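Local coordinates for folylpolyglutamate synthase protein FOLC (PDB 2VOS) that probably adds L-glutamate to dihydropteroate and to tetrahydrofolate at the expense of ATP, and binds ADP and magnesium, at residues S380-K385 against T404-P409; V231-R236 against L306-A311; Q269-G274 against D288-L293. All coordinates share one frame; numbering follows the deposited sequence.

Interaction 1. Residues S380-K385 against T404-P409; sequences SVLGDK and THNGSP
S380 reaches across to the N406 backbone, and its short side chain touches the other loop at every atom. CB lies 3.5 Å from T404 O. A chi1 of 170° turns OG away from the serine's own N and toward the other loop, where it accepts a weak, bent hydrogen bond from N406 N at 2.9 Å, with 122° at the hydrogen, and donates to a water 2.8 Å away. That water in turn donates to T404 O, so CB packs on the carbonyl while the water bridges OG to it. The N406 side chain folds over the same hydroxyl, its CG 3.3 Å from S380 OG. Its OD1 is occupied by S408 N at 2.8 Å in a nearly straight bond, an Asx turn that fixes the amide's rotation, while ND2 bonds T474 of helix 472-481. L382 crosses N406 at about a right angle and presses CD2 against ND2 and S408 OG, whose own bond is to R410 N. The side chain of L382 lies about 9 Å from the bound magnesium. These are adjacent strand-to-helix loops, following parallel strands 374-379 and 400-403 at the C-terminal edge of the sheet in the Mur ligase glutamate ligase domain.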
ATOM      1  N   SER A 380     -16.762  -3.911  -3.642  1.00 40.83           N
ATOM      2  CA  SER A 380     -16.753  -3.096  -4.845  1.00 41.38           C
ATOM      3  C   SER A 380     -15.317  -3.075  -5.369  1.00 42.23           C
ATOM      4  O   SER A 380     -14.323  -2.897  -4.611  1.00 42.28           O
ATOM      5  CB  SER A 380     -17.206  -1.659  -4.548  1.00 41.73           C
ATOM      6  OG  SER A 380     -16.984  -0.806  -5.661  1.00 43.78           O
ATOM      7  N   VAL A 381     -15.201  -3.239  -6.684  1.00 42.91           N
ATOM      8  CA  VAL A 381     -13.905  -3.490  -7.286  1.00 42.05           C
ATOM      9  C   VAL A 381     -13.744  -2.568  -8.461  1.00 42.28           C
ATOM     10  O   VAL A 381     -14.710  -2.303  -9.187  1.00 42.10           O
ATOM     11  CB  VAL A 381     -13.762  -4.988  -7.742  1.00 43.07           C
ATOM     12  CG1 VAL A 381     -12.401  -5.244  -8.378  1.00 41.40           C
ATOM     13  CG2 VAL A 381     -13.907  -5.961  -6.523  1.00 41.74           C
ATOM     14  N   LEU A 382     -12.527  -2.084  -8.680  1.00 41.95           N
ATOM     15  CA  LEU A 382     -12.279  -1.258  -9.878  1.00 41.68           C
ATOM     16  C   LEU A 382     -12.196  -2.103 -11.187  1.00 41.67           C
ATOM     17  O   LEU A 382     -11.862  -3.274 -11.147  1.00 41.07           O
ATOM     18  CB  LEU A 382     -11.062  -0.363  -9.677  1.00 41.07           C
ATOM     19  CG  LEU A 382     -11.156   0.480  -8.386  1.00 42.40           C
ATOM     20  CD1 LEU A 382      -9.999   1.398  -8.377  1.00 42.81           C
ATOM     21  CD2 LEU A 382     -12.449   1.271  -8.247  1.00 41.08           C
ATOM     22  N   GLY A 383     -12.488  -1.485 -12.322  1.00 41.07           N
ATOM     23  CA  GLY A 383     -12.689  -2.220 -13.581  1.00 40.32           C
ATOM     24  C   GLY A 383     -11.415  -2.781 -14.205  1.00 40.94           C
ATOM     25  O   GLY A 383     -11.480  -3.636 -15.109  1.00 41.31           O
ATOM     26  N   ASP A 384     -10.254  -2.301 -13.755  1.00 39.72           N
ATOM     27  CA  ASP A 384      -8.971  -2.719 -14.329  1.00 41.30           C
ATOM     28  C   ASP A 384      -8.326  -3.881 -13.548  1.00 40.45           C
ATOM     29  O   ASP A 384      -7.209  -4.283 -13.877  1.00 39.44           O
ATOM     30  CB  ASP A 384      -7.991  -1.546 -14.411  1.00 42.13           C
ATOM     31  CG  ASP A 384      -7.561  -1.078 -13.021  1.00 49.83           C
ATOM     32  OD1 ASP A 384      -8.487  -0.897 -12.188  1.00 52.00           O
ATOM     33  OD2 ASP A 384      -6.319  -0.984 -12.722  1.00 56.16           O
ATOM     34  N   LYS A 385      -9.034  -4.413 -12.547  1.00 38.51           N
ATOM     35  CA  LYS A 385      -8.545  -5.553 -11.738  1.00 38.65           C
ATOM     36  C   LYS A 385      -8.944  -6.943 -12.207  1.00 40.16           C
ATOM     37  O   LYS A 385      -9.891  -7.148 -13.011  1.00 40.47           O
ATOM     38  CB  LYS A 385      -8.982  -5.407 -10.262  1.00 37.45           C
ATOM     39  CG  LYS A 385      -8.667  -4.052  -9.705  1.00 37.64           C
ATOM     40  CD  LYS A 385      -7.236  -3.652  -9.987  1.00 37.19           C
ATOM     41  CE  LYS A 385      -6.944  -2.381  -9.163  1.00 40.54           C
ATOM     42  NZ  LYS A 385      -5.653  -1.701  -9.493  1.00 40.46           N
ATOM     43  N   THR A 404     -21.555  -3.896  -4.570  1.00 44.08           N
ATOM     44  CA  THR A 404     -22.001  -2.531  -4.628  1.00 44.29           C
ATOM     45  C   THR A 404     -21.000  -1.707  -5.443  1.00 44.56           C
ATOM     46  O   THR A 404     -20.210  -2.259  -6.214  1.00 44.38           O
ATOM     47  CB  THR A 404     -22.270  -1.969  -3.170  1.00 44.88           C
ATOM     48  OG1 THR A 404     -22.866  -0.673  -3.256  1.00 44.59           O
ATOM     49  CG2 THR A 404     -21.003  -1.866  -2.354  1.00 43.42           C
ATOM     50  N   HIS A 405     -21.070  -0.385  -5.303  1.00 45.64           N
ATOM     51  CA  HIS A 405     -20.261   0.572  -6.080  1.00 46.22           C
ATOM     52  C   HIS A 405     -19.672   1.502  -5.031  1.00 45.72           C
ATOM     53  O   HIS A 405     -20.434   2.068  -4.249  1.00 46.40           O
ATOM     54  CB  HIS A 405     -21.187   1.379  -7.002  1.00 46.19           C
ATOM     55  CG  HIS A 405     -20.474   2.266  -7.973  1.00 48.16           C
ATOM     56  ND1 HIS A 405     -19.731   3.363  -7.580  1.00 48.77           N
ATOM     57  CD2 HIS A 405     -20.401   2.226  -9.329  1.00 47.84           C
ATOM     58  CE1 HIS A 405     -19.215   3.950  -8.647  1.00 47.61           C
ATOM     59  NE2 HIS A 405     -19.620   3.288  -9.724  1.00 50.50           N
ATOM     60  N   ASN A 406     -18.357   1.684  -5.013  1.00 45.15           N
ATOM     61  CA  ASN A 406     -17.719   2.442  -3.935  1.00 45.22           C
ATOM     62  C   ASN A 406     -17.646   3.941  -4.213  1.00 45.28           C
ATOM     63  O   ASN A 406     -16.983   4.683  -3.455  1.00 44.91           O
ATOM     64  CB  ASN A 406     -16.325   1.929  -3.688  1.00 43.53           C
ATOM     65  CG  ASN A 406     -15.421   2.021  -4.953  1.00 45.50           C
ATOM     66  OD1 ASN A 406     -15.688   2.784  -5.891  1.00 43.23           O
ATOM     67  ND2 ASN A 406     -14.341   1.235  -4.953  1.00 43.10           N
ATOM     68  N   GLY A 407     -18.280   4.375  -5.312  1.00 45.22           N
ATOM     69  CA  GLY A 407     -18.262   5.779  -5.656  1.00 46.60           C
ATOM     70  C   GLY A 407     -17.128   6.216  -6.576  1.00 47.45           C
ATOM     71  O   GLY A 407     -17.098   7.351  -7.023  1.00 47.85           O
ATOM     72  N   SER A 408     -16.171   5.346  -6.891  1.00 47.47           N
ATOM     73  CA  SER A 408     -15.132   5.768  -7.830  1.00 45.61           C
ATOM     74  C   SER A 408     -15.669   5.667  -9.238  1.00 45.27           C
ATOM     75  O   SER A 408     -16.423   4.750  -9.552  1.00 45.32           O
ATOM     76  CB  SER A 408     -13.900   4.879  -7.685  1.00 46.09           C
ATOM     77  OG  SER A 408     -13.157   4.928  -8.874  1.00 42.04           O
ATOM     78  N   PRO A 409     -15.289   6.610 -10.105  1.00 46.19           N
ATOM     79  CA  PRO A 409     -15.667   6.550 -11.534  1.00 46.04           C
ATOM     80  C   PRO A 409     -15.124   5.305 -12.243  1.00 45.49           C
ATOM     81  O   PRO A 409     -15.631   4.911 -13.286  1.00 44.86           O
ATOM     82  CB  PRO A 409     -15.011   7.811 -12.127  1.00 46.61           C
ATOM     83  CG  PRO A 409     -13.927   8.188 -11.143  1.00 47.30           C
ATOM     84  CD  PRO A 409     -14.531   7.835  -9.796  1.00 46.18           C
TER
HETATM   85  O   HOH W   1     -18.043  -2.069  -7.981  1.00 32.70           O

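Interaction 2. Residues V231-R236 against L306-A311; sequences VAVIGR and LASVEA
With CG1 anti to the backbone N in both V231 (chi1 179°) and V233 (chi1 -172°), the two valines send the same branch to the helix, where A311 and A307 receive it. The setting is the alpha/beta sheet of the Mur ligase middle domain, which belongs to the P-loop NTPase clan: strand 231-234 is an inner strand, and helix 296-312 packs against one of its faces. The two segments run nearly antiparallel, at 167°, and the axes of strand 231-234 and helix segment 306-311 approach to 8.7 Å, consistent with the small A307, S308 and A311 on this side. Alternation along the strand decides which residues take part. V231 and V233 point toward the helix, whereas A232 and I234 turn to the other face and are covered by helix 239-251. V231 CG1 meets A311 CB at 3.9 Å. V233 reaches the same methyl more loosely through CG2, so A311 is touched by both valines. V233 CG1 also faces S308, whose OG bonds back to L304 O one turn earlier in the helix and so is satisfied while it packs on the valine. F263 from a nearby loop touches both V233 and A307 and continues the apolar layer at this end of the contact. The V233 branch ends with CG1 3.8 Å from A307 CB and equally 3.8 Å from S308 OG.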
ATOM      1  N   VAL A 231      21.695  -1.014  -2.276  1.00 44.93           N
ATOM      2  CA  VAL A 231      21.327  -2.342  -1.795  1.00 42.91           C
ATOM      3  C   VAL A 231      19.916  -2.604  -2.259  1.00 42.16           C
ATOM      4  O   VAL A 231      19.058  -1.775  -1.990  1.00 43.26           O
ATOM      5  CB  VAL A 231      21.324  -2.394  -0.254  1.00 43.30           C
ATOM      6  CG1 VAL A 231      20.924  -3.746   0.211  1.00 41.33           C
ATOM      7  CG2 VAL A 231      22.675  -2.050   0.307  1.00 44.18           C
ATOM      8  N   ALA A 232      19.674  -3.744  -2.911  1.00 39.77           N
ATOM      9  CA  ALA A 232      18.343  -4.186  -3.277  1.00 40.03           C
ATOM     10  C   ALA A 232      17.919  -5.248  -2.257  1.00 39.31           C
ATOM     11  O   ALA A 232      18.608  -6.272  -2.050  1.00 38.79           O
ATOM     12  CB  ALA A 232      18.333  -4.808  -4.699  1.00 39.84           C
ATOM     13  N   VAL A 233      16.804  -5.000  -1.605  1.00 38.98           N
ATOM     14  CA  VAL A 233      16.281  -5.918  -0.602  1.00 39.22           C
ATOM     15  C   VAL A 233      14.984  -6.530  -1.138  1.00 38.35           C
ATOM     16  O   VAL A 233      14.024  -5.829  -1.380  1.00 40.18           O
ATOM     17  CB  VAL A 233      15.972  -5.175   0.714  1.00 39.07           C
ATOM     18  CG1 VAL A 233      15.627  -6.174   1.815  1.00 37.80           C
ATOM     19  CG2 VAL A 233      17.206  -4.358   1.130  1.00 40.34           C
ATOM     20  N   ILE A 234      14.961  -7.837  -1.314  1.00 38.70           N
ATOM     21  CA  ILE A 234      13.925  -8.418  -2.111  1.00 38.53           C
ATOM     22  C   ILE A 234      13.090  -9.422  -1.321  1.00 38.82           C
ATOM     23  O   ILE A 234      13.635 -10.343  -0.681  1.00 39.08           O
ATOM     24  CB  ILE A 234      14.582  -9.130  -3.309  1.00 37.63           C
ATOM     25  CG1 ILE A 234      15.342  -8.097  -4.140  1.00 37.35           C
ATOM     26  CG2 ILE A 234      13.503  -9.683  -4.207  1.00 36.05           C
ATOM     27  CD1 ILE A 234      16.197  -8.736  -5.302  1.00 39.51           C
ATOM     28  N   GLY A 235      11.771  -9.252  -1.353  1.00 38.43           N
ATOM     29  CA  GLY A 235      10.883 -10.193  -0.686  1.00 39.64           C
ATOM     30  C   GLY A 235      10.753 -11.490  -1.502  1.00 40.42           C
ATOM     31  O   GLY A 235      11.459 -11.690  -2.503  1.00 40.94           O
ATOM     32  N   ARG A 236       9.814 -12.350  -1.109  1.00 41.93           N
ATOM     33  CA  ARG A 236       9.588 -13.646  -1.792  1.00 44.80           C
ATOM     34  C   ARG A 236       9.092 -13.427  -3.208  1.00 43.72           C
ATOM     35  O   ARG A 236       8.162 -12.669  -3.386  1.00 42.81           O
ATOM     36  CB  ARG A 236       8.500 -14.419  -1.023  1.00 45.39           C
ATOM     37  CG  ARG A 236       9.083 -15.331   0.025  1.00 49.86           C
ATOM     38  CD  ARG A 236       8.057 -15.897   1.036  1.00 55.17           C
ATOM     39  NE  ARG A 236       8.790 -16.759   1.982  1.00 59.82           N
ATOM     40  CZ  ARG A 236       8.264 -17.752   2.712  1.00 59.23           C
ATOM     41  NH1 ARG A 236       6.961 -18.017   2.638  1.00 58.97           N
ATOM     42  NH2 ARG A 236       9.042 -18.467   3.530  1.00 56.45           N
ATOM     43  N   LEU A 306      12.414  -4.860   8.107  1.00 38.28           N
ATOM     44  CA  LEU A 306      13.567  -4.938   8.996  1.00 37.86           C
ATOM     45  C   LEU A 306      14.883  -4.984   8.181  1.00 38.85           C
ATOM     46  O   LEU A 306      15.787  -4.170   8.401  1.00 40.72           O
ATOM     47  CB  LEU A 306      13.437  -6.138   9.921  1.00 37.27           C
ATOM     48  CG  LEU A 306      14.703  -6.550  10.722  1.00 41.14           C
ATOM     49  CD1 LEU A 306      14.937  -5.429  11.743  1.00 36.28           C
ATOM     50  CD2 LEU A 306      14.497  -7.907  11.455  1.00 39.70           C
ATOM     51  N   ALA A 307      14.997  -5.911   7.243  1.00 38.88           N
ATOM     52  CA  ALA A 307      16.199  -6.029   6.418  1.00 38.75           C
ATOM     53  C   ALA A 307      16.485  -4.701   5.693  1.00 39.75           C
ATOM     54  O   ALA A 307      17.637  -4.245   5.650  1.00 41.58           O
ATOM     55  CB  ALA A 307      16.036  -7.193   5.412  1.00 37.20           C
ATOM     56  N   SER A 308      15.454  -4.002   5.232  1.00 39.06           N
ATOM     57  CA  SER A 308      15.651  -2.713   4.554  1.00 39.40           C
ATOM     58  C   SER A 308      16.238  -1.644   5.502  1.00 39.65           C
ATOM     59  O   SER A 308      17.088  -0.839   5.112  1.00 39.42           O
ATOM     60  CB  SER A 308      14.312  -2.191   4.002  1.00 40.32           C
ATOM     61  OG  SER A 308      13.771  -3.137   3.089  1.00 44.87           O
ATOM     62  N   VAL A 309      15.746  -1.618   6.734  1.00 39.64           N
ATOM     63  CA  VAL A 309      16.209  -0.621   7.708  1.00 39.48           C
ATOM     64  C   VAL A 309      17.641  -0.989   8.160  1.00 40.59           C
ATOM     65  O   VAL A 309      18.501  -0.097   8.322  1.00 40.58           O
ATOM     66  CB  VAL A 309      15.258  -0.490   8.877  1.00 40.14           C
ATOM     67  CG1 VAL A 309      15.918   0.340   9.983  1.00 39.38           C
ATOM     68  CG2 VAL A 309      13.977   0.203   8.382  1.00 37.01           C
ATOM     69  N   GLU A 310      17.901  -2.298   8.297  1.00 40.38           N
ATOM     70  CA  GLU A 310      19.246  -2.800   8.620  1.00 40.26           C
ATOM     71  C   GLU A 310      20.198  -2.373   7.524  1.00 41.09           C
ATOM     72  O   GLU A 310      21.301  -1.858   7.814  1.00 41.67           O
ATOM     73  CB  GLU A 310      19.244  -4.320   8.731  1.00 39.52           C
ATOM     74  CG  GLU A 310      18.641  -4.802  10.038  1.00 40.31           C
ATOM     75  CD  GLU A 310      18.706  -6.297  10.118  1.00 42.83           C
ATOM     76  OE1 GLU A 310      18.152  -6.950   9.208  1.00 39.78           O
ATOM     77  OE2 GLU A 310      19.414  -6.832  11.009  1.00 43.27           O
ATOM     78  N   ALA A 311      19.799  -2.593   6.276  1.00 40.61           N
ATOM     79  CA  ALA A 311      20.643  -2.247   5.114  1.00 42.19           C
ATOM     80  C   ALA A 311      20.940  -0.751   5.105  1.00 43.41           C
ATOM     81  O   ALA A 311      22.097  -0.346   4.958  1.00 44.36           O
ATOM     82  CB  ALA A 311      19.960  -2.605   3.819  1.00 42.24           C
TER

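Interaction 3. Residues Q269-G274 against D288-L293; sequences QIAVGG and DIYLPL
Y290, G274 and G273 bury the most surface here, and the tyrosine reaches over to the tight turn that contains both glycines. A chi1 of 175° swings the ring away from its own backbone N and extends it alongside the turn until OH donates a hydrogen bond to V272 O at 2.8 Å. The donor lies in the carbonyl plane, on a lone pair, with a C=O...donor angle of 132°. A271 CB approaches the edge of the same ring, 4.1 Å from CE1, so one rim of the tyrosine carries both an apolar and a polar contact. G273, which takes a positive phi in the turn, has its C 3.2 Å from Y290 OH. Its carbonyl O faces P292 and receives a bent CA-H...O contact from P292 CA at 3.5 Å; a water also bridges the carbonyl oxygens of these two residues. G274 packs on the backbone opposite as well, its CA making a straighter CA-H...O contact with L291 O at 3.4 Å. Backbone bonds between A271 and G274 close the type II turn, while P292 centres an inverse gamma turn in the partner chain. L293, just past strand 284-291, has its side chain about 8 Å from the bound ADP. The arrangement is the end of a three-stranded antiparallel sheet, where the beta hairpin turn between strands 264-271 and 274-281 meets the end of the third strand, 284-291.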
ATOM      1  N   GLN A 269       3.692 -16.827  15.878  1.00 43.16           N
ATOM      2  CA  GLN A 269       2.545 -17.340  16.609  1.00 44.36           C
ATOM      3  C   GLN A 269       1.462 -16.264  16.536  1.00 43.16           C
ATOM      4  O   GLN A 269       1.752 -15.101  16.761  1.00 41.74           O
ATOM      5  CB  GLN A 269       2.850 -17.466  18.080  1.00 44.56           C
ATOM      6  CG  GLN A 269       3.526 -18.706  18.538  1.00 54.72           C
ATOM      7  CD  GLN A 269       3.158 -18.936  19.974  1.00 65.19           C
ATOM      8  OE1 GLN A 269       2.463 -18.097  20.587  1.00 69.17           O
ATOM      9  NE2 GLN A 269       3.581 -20.076  20.527  1.00 69.02           N
ATOM     10  N   ILE A 270       0.225 -16.669  16.302  1.00 41.77           N
ATOM     11  CA  ILE A 270      -0.911 -15.784  16.448  1.00 42.68           C
ATOM     12  C   ILE A 270      -1.003 -15.325  17.907  1.00 41.51           C
ATOM     13  O   ILE A 270      -0.725 -16.101  18.845  1.00 39.22           O
ATOM     14  CB  ILE A 270      -2.217 -16.537  16.107  1.00 43.50           C
ATOM     15  CG1 ILE A 270      -2.059 -17.206  14.755  1.00 47.00           C
ATOM     16  CG2 ILE A 270      -3.417 -15.611  16.148  1.00 47.18           C
ATOM     17  CD1 ILE A 270      -1.402 -16.352  13.751  1.00 45.53           C
ATOM     18  N   ALA A 271      -1.448 -14.080  18.108  1.00 39.75           N
ATOM     19  CA  ALA A 271      -1.479 -13.489  19.437  1.00 39.08           C
ATOM     20  C   ALA A 271      -2.711 -12.575  19.474  1.00 39.98           C
ATOM     21  O   ALA A 271      -3.216 -12.157  18.428  1.00 39.63           O
ATOM     22  CB  ALA A 271      -0.240 -12.661  19.662  1.00 38.73           C
ATOM     23  N   VAL A 272      -3.194 -12.275  20.663  1.00 40.18           N
ATOM     24  CA  VAL A 272      -4.267 -11.286  20.801  1.00 41.50           C
ATOM     25  C   VAL A 272      -3.826  -9.986  20.128  1.00 41.01           C
ATOM     26  O   VAL A 272      -2.783  -9.398  20.483  1.00 41.32           O
ATOM     27  CB  VAL A 272      -4.641 -11.032  22.294  1.00 42.20           C
ATOM     28  CG1 VAL A 272      -5.605  -9.818  22.435  1.00 43.33           C
ATOM     29  CG2 VAL A 272      -5.398 -12.242  22.888  1.00 43.67           C
ATOM     30  N   GLY A 273      -4.606  -9.573  19.132  1.00 39.74           N
ATOM     31  CA  GLY A 273      -4.370  -8.310  18.407  1.00 39.14           C
ATOM     32  C   GLY A 273      -3.413  -8.436  17.219  1.00 40.22           C
ATOM     33  O   GLY A 273      -3.177  -7.439  16.513  1.00 40.84           O
ATOM     34  N   GLY A 274      -2.865  -9.629  16.949  1.00 38.64           N
ATOM     35  CA  GLY A 274      -1.841  -9.683  15.900  1.00 37.94           C
ATOM     36  C   GLY A 274      -1.042 -10.959  15.944  1.00 39.02           C
ATOM     37  O   GLY A 274      -1.602 -12.045  15.763  1.00 38.00           O
ATOM     38  N   ASP A 288      10.716 -12.197  20.075  1.00 42.41           N
ATOM     39  CA  ASP A 288       9.577 -11.610  20.776  1.00 44.16           C
ATOM     40  C   ASP A 288       9.133 -10.293  20.156  1.00 42.01           C
ATOM     41  O   ASP A 288       8.861  -9.323  20.862  1.00 40.74           O
ATOM     42  CB  ASP A 288       9.893 -11.363  22.253  1.00 46.14           C
ATOM     43  CG  ASP A 288       8.574 -11.252  23.164  1.00 57.56           C
ATOM     44  OD1 ASP A 288       7.519 -11.933  22.828  1.00 64.60           O
ATOM     45  OD2 ASP A 288       8.607 -10.518  24.241  1.00 63.71           O
ATOM     46  N   ILE A 289       9.089 -10.253  18.834  1.00 40.19           N
ATOM     47  CA  ILE A 289       8.540  -9.118  18.162  1.00 39.78           C
ATOM     48  C   ILE A 289       7.006  -9.229  18.138  1.00 40.68           C
ATOM     49  O   ILE A 289       6.464 -10.138  17.491  1.00 41.46           O
ATOM     50  CB  ILE A 289       9.067  -9.026  16.760  1.00 40.72           C
ATOM     51  CG1 ILE A 289      10.557  -8.672  16.819  1.00 40.18           C
ATOM     52  CG2 ILE A 289       8.307  -7.902  15.988  1.00 39.53           C
ATOM     53  CD1 ILE A 289      11.277  -8.898  15.512  1.00 38.27           C
ATOM     54  N   TYR A 290       6.324  -8.333  18.844  1.00 38.55           N
ATOM     55  CA  TYR A 290       4.882  -8.275  18.732  1.00 38.62           C
ATOM     56  C   TYR A 290       4.502  -7.331  17.613  1.00 38.74           C
ATOM     57  O   TYR A 290       4.924  -6.157  17.614  1.00 38.88           O
ATOM     58  CB  TYR A 290       4.236  -7.859  20.066  1.00 38.92           C
ATOM     59  CG  TYR A 290       2.721  -7.673  19.904  1.00 38.93           C
ATOM     60  CD1 TYR A 290       1.859  -8.770  19.830  1.00 41.54           C
ATOM     61  CD2 TYR A 290       2.158  -6.402  19.830  1.00 41.52           C
ATOM     62  CE1 TYR A 290       0.456  -8.604  19.679  1.00 41.60           C
ATOM     63  CE2 TYR A 290       0.715  -6.217  19.655  1.00 39.36           C
ATOM     64  CZ  TYR A 290      -0.096  -7.332  19.571  1.00 41.27           C
ATOM     65  OH  TYR A 290      -1.479  -7.201  19.450  1.00 45.75           O
ATOM     66  N   LEU A 291       3.741  -7.836  16.633  1.00 37.47           N
ATOM     67  CA  LEU A 291       3.294  -6.973  15.530  1.00 38.44           C
ATOM     68  C   LEU A 291       1.770  -6.889  15.630  1.00 38.26           C
ATOM     69  O   LEU A 291       1.108  -7.935  15.545  1.00 37.46           O
ATOM     70  CB  LEU A 291       3.685  -7.633  14.204  1.00 37.16           C
ATOM     71  CG  LEU A 291       3.268  -6.817  12.962  1.00 41.94           C
ATOM     72  CD1 LEU A 291       4.116  -5.550  12.838  1.00 38.14           C
ATOM     73  CD2 LEU A 291       3.436  -7.683  11.736  1.00 36.68           C
ATOM     74  N   PRO A 292       1.202  -5.686  15.859  1.00 38.88           N
ATOM     75  CA  PRO A 292      -0.258  -5.660  16.017  1.00 38.81           C
ATOM     76  C   PRO A 292      -1.046  -5.680  14.648  1.00 39.77           C
ATOM     77  O   PRO A 292      -1.910  -4.820  14.415  1.00 38.98           O
ATOM     78  CB  PRO A 292      -0.509  -4.358  16.766  1.00 39.59           C
ATOM     79  CG  PRO A 292       0.578  -3.394  16.183  1.00 39.14           C
ATOM     80  CD  PRO A 292       1.807  -4.349  15.955  1.00 38.21           C
ATOM     81  N   LEU A 293      -0.730  -6.624  13.756  1.00 39.39           N
ATOM     82  CA  LEU A 293      -1.422  -6.718  12.476  1.00 41.28           C
ATOM     83  C   LEU A 293      -1.672  -8.217  12.273  1.00 41.41           C
ATOM     84  O   LEU A 293      -0.864  -9.069  12.708  1.00 41.51           O
ATOM     85  CB  LEU A 293      -0.525  -6.222  11.307  1.00 41.53           C
ATOM     86  CG  LEU A 293      -0.107  -4.761  11.314  1.00 41.24           C
ATOM     87  CD1 LEU A 293       0.810  -4.471  10.126  1.00 43.86           C
ATOM     88  CD2 LEU A 293      -1.387  -3.870  11.266  1.00 40.03           C
TER
HETATM   89  O   HOH W   2      -4.322  -5.153  16.552  1.00 42.30           O

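How the interactions relate
Along the chain, interaction 3 is nested inside the loop that interaction 2 closes, and interaction 1 follows later. Interactions 2 and 3 both belong to the Mur ligase middle domain. Their centres are 22 Å apart but their nearest atoms only about 5 Å; strand 284-291 of the small antiparallel sheet is followed by helix 296-312, which packs on the central sheet. Interaction 1 belongs to the glutamate ligase domain, its centre 33 Å from that of interaction 2 and 32 Å from that of interaction 3. Besides N73-S77, the ADP site takes N301 from the middle domain and R338 and D351 from the glutamate ligase domain, so the three packing contacts lie in two domains that both contribute to nucleotide binding.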